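Local coordinates for protein putative sugar kinase PH1459 (Pyrococcus horikoshii, PDB 3EWM) that probably phosphorylates a sugar such as fructose at the expense of ATP, as a carbohydrate kinase of the PfkB family, at residues Gly131-Ala136 / Leu165-Gly170. Residues are numbered along the deposited sequence; the frame is centred on the assembly and turned at random.
Sequences GSVILA and LDLWRG
With chi1 at -62° in both Trp168 and Leu167, each CG stands beside its own backbone N and anti to the carbonyl carbon, and the two neighbouring side chains take hold of Ala136 together. The indole of Trp168 lays one face over the backbone: Ala136 CA sits 3.8 Å from the centroid of the six-membered ring, a CH-pi contact 22° off the normal, shifted toward the rim where CZ2 is nearest. Leu167 meets the same residue with its stem, CB lying 3.8 Å from Ala136 CB, while its CD1 branch runs on to Val133 CG1 at 3.7 Å, the valine methyl that chi1 of 168° sets anti to the backbone N.

At the edge of the indole, Leu135 CB lies close to the ring plane, 4.0 Å from Trp168 CH2. The carbonyl of Leu135 comes in obliquely, and its oxygen is hydrogen-bonded to Arg141 in helix 140-151. No direct hydrogen bond joins the two segments; a water bridges them instead. Lying in the indole plane, it accepts from Trp168 NE1 at a long 3.3 Å and donates to Ser132 OG at 2.7 Å, a hydroxyl also bonded to the carbonyl oxygen of Val161. Replacing Trp168 with an alanine would probably uncover the backbone at Ala136, open a gap beside Leu135 and leave the bridging water without its indole partner.

Met175 and Val178 of helix 172-185 also pack on the tryptophan. The contact, itself buried, thus joins two loops that follow the adjacent parallel strands 127-131 and 156-160 and lead into helices 140-151 and 172-185, successive strand-loop-helix connections of the Rossmann-like alpha/beta core of the ribokinase (PfkB) fold.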
loop_
_atom_site.group_PDB
_atom_site.type_symbol
_atom_site.label_atom_id
_atom_site.label_comp_id
_atom_site.label_asym_id
_atom_site.label_seq_id
_atom_site.Cartn_x
_atom_site.Cartn_y
_atom_site.Cartn_z
ATOM N N GLY A 131 16.908 7.854 10.514
ATOM C CA GLY A 131 17.442 7.302 9.277
ATOM C C GLY A 131 16.974 8.209 8.166
ATOM O O GLY A 131 16.170 9.131 8.410
ATOM N N SER A 132 17.485 7.969 6.965
ATOM C CA SER A 132 17.220 8.886 5.860
ATOM C C SER A 132 15.840 8.717 5.212
ATOM O O SER A 132 15.329 9.645 4.601
ATOM C CB SER A 132 18.333 8.827 4.826
ATOM O OG SER A 132 18.168 7.745 3.947
ATOM N N VAL A 133 15.241 7.537 5.352
ATOM C CA VAL A 133 13.998 7.236 4.650
ATOM C C VAL A 133 12.908 8.229 5.044
ATOM O O VAL A 133 12.193 8.750 4.193
ATOM C CB VAL A 133 13.558 5.788 4.873
ATOM C CG1 VAL A 133 12.135 5.571 4.394
ATOM C CG2 VAL A 133 14.553 4.816 4.148
ATOM N N ILE A 134 12.836 8.533 6.327
ATOM C CA ILE A 134 11.837 9.469 6.812
ATOM C C ILE A 134 11.971 10.832 6.119
ATOM O O ILE A 134 10.982 11.533 5.920
ATOM C CB ILE A 134 11.867 9.601 8.352
ATOM C CG1 ILE A 134 10.642 10.390 8.815
ATOM C CG2 ILE A 134 13.141 10.260 8.849
ATOM C CD1 ILE A 134 9.383 9.711 8.519
ATOM N N LEU A 135 13.194 11.168 5.714
ATOM C CA LEU A 135 13.510 12.481 5.189
ATOM C C LEU A 135 13.081 12.643 3.738
ATOM O O LEU A 135 13.190 13.741 3.184
ATOM C CB LEU A 135 15.017 12.768 5.334
ATOM C CG LEU A 135 15.624 12.597 6.731
ATOM C CD1 LEU A 135 17.121 12.776 6.701
ATOM C CD2 LEU A 135 14.932 13.532 7.778
ATOM N N ALA A 136 12.583 11.565 3.131
ATOM C CA ALA A 136 12.301 11.565 1.711
ATOM C C ALA A 136 11.132 12.465 1.348
ATOM O O ALA A 136 11.050 12.929 0.216
ATOM C CB ALA A 136 12.090 10.128 1.181
ATOM N N LEU A 165 17.814 5.521 -3.037
ATOM C CA LEU A 165 17.807 6.451 -4.179
ATOM C C LEU A 165 16.444 6.620 -4.831
ATOM O O LEU A 165 16.090 7.718 -5.256
ATOM C CB LEU A 165 18.851 6.037 -5.232
ATOM C CG LEU A 165 20.328 6.213 -4.879
ATOM C CD1 LEU A 165 21.195 6.076 -6.142
ATOM C CD2 LEU A 165 20.582 7.558 -4.212
ATOM N N ASP A 166 15.672 5.535 -4.885
ATOM C CA ASP A 166 14.353 5.562 -5.501
ATOM C C ASP A 166 13.402 6.510 -4.785
ATOM O O ASP A 166 12.442 6.993 -5.385
ATOM C CB ASP A 166 13.748 4.152 -5.569
ATOM C CG ASP A 166 14.467 3.256 -6.568
ATOM O OD1 ASP A 166 15.271 3.777 -7.387
ATOM O OD2 ASP A 166 14.230 2.025 -6.525
ATOM N N LEU A 167 13.681 6.792 -3.519
ATOM C CA LEU A 167 12.828 7.690 -2.747
ATOM C C LEU A 167 13.135 9.152 -3.006
ATOM O O LEU A 167 12.425 10.032 -2.525
ATOM C CB LEU A 167 12.921 7.395 -1.249
ATOM C CG LEU A 167 12.464 6.006 -0.795
ATOM C CD1 LEU A 167 12.396 5.984 0.732
ATOM C CD2 LEU A 167 11.125 5.645 -1.391
ATOM N N TRP A 168 14.190 9.405 -3.767
ATOM C CA TRP A 168 14.628 10.774 -3.990
ATOM C C TRP A 168 14.680 11.183 -5.448
ATOM O O TRP A 168 15.333 12.171 -5.784
ATOM C CB TRP A 168 16.004 10.977 -3.381
ATOM C CG TRP A 168 16.042 10.790 -1.920
ATOM C CD1 TRP A 168 16.325 9.637 -1.246
ATOM C CD2 TRP A 168 15.814 11.794 -0.931
ATOM N NE1 TRP A 168 16.289 9.865 0.109
ATOM C CE2 TRP A 168 15.971 11.182 0.327
ATOM C CE3 TRP A 168 15.491 13.158 -0.988
ATOM C CZ2 TRP A 168 15.831 11.886 1.521
ATOM C CZ3 TRP A 168 15.346 13.859 0.200
ATOM C CH2 TRP A 168 15.520 13.221 1.436
ATOM N N ARG A 169 14.013 10.452 -6.328
ATOM C CA ARG A 169 14.107 10.842 -7.735
ATOM C C ARG A 169 13.430 12.196 -7.975
ATOM O O ARG A 169 12.364 12.486 -7.414
ATOM C CB ARG A 169 13.667 9.739 -8.710
ATOM C CG ARG A 169 12.341 9.106 -8.434
ATOM C CD ARG A 169 11.885 8.255 -9.635
ATOM N NE ARG A 169 12.387 6.872 -9.628
ATOM C CZ ARG A 169 12.000 5.916 -8.776
ATOM N NH1 ARG A 169 11.124 6.182 -7.809
ATOM N NH2 ARG A 169 12.499 4.685 -8.883
ATOM N N GLY A 170 14.094 13.032 -8.772
ATOM C CA GLY A 170 13.659 14.402 -9.000
ATOM C C GLY A 170 14.073 15.371 -7.899
ATOM O O GLY A 170 13.862 16.584 -8.024
HETATM O O HOH W 1 16.858 7.071 1.721
#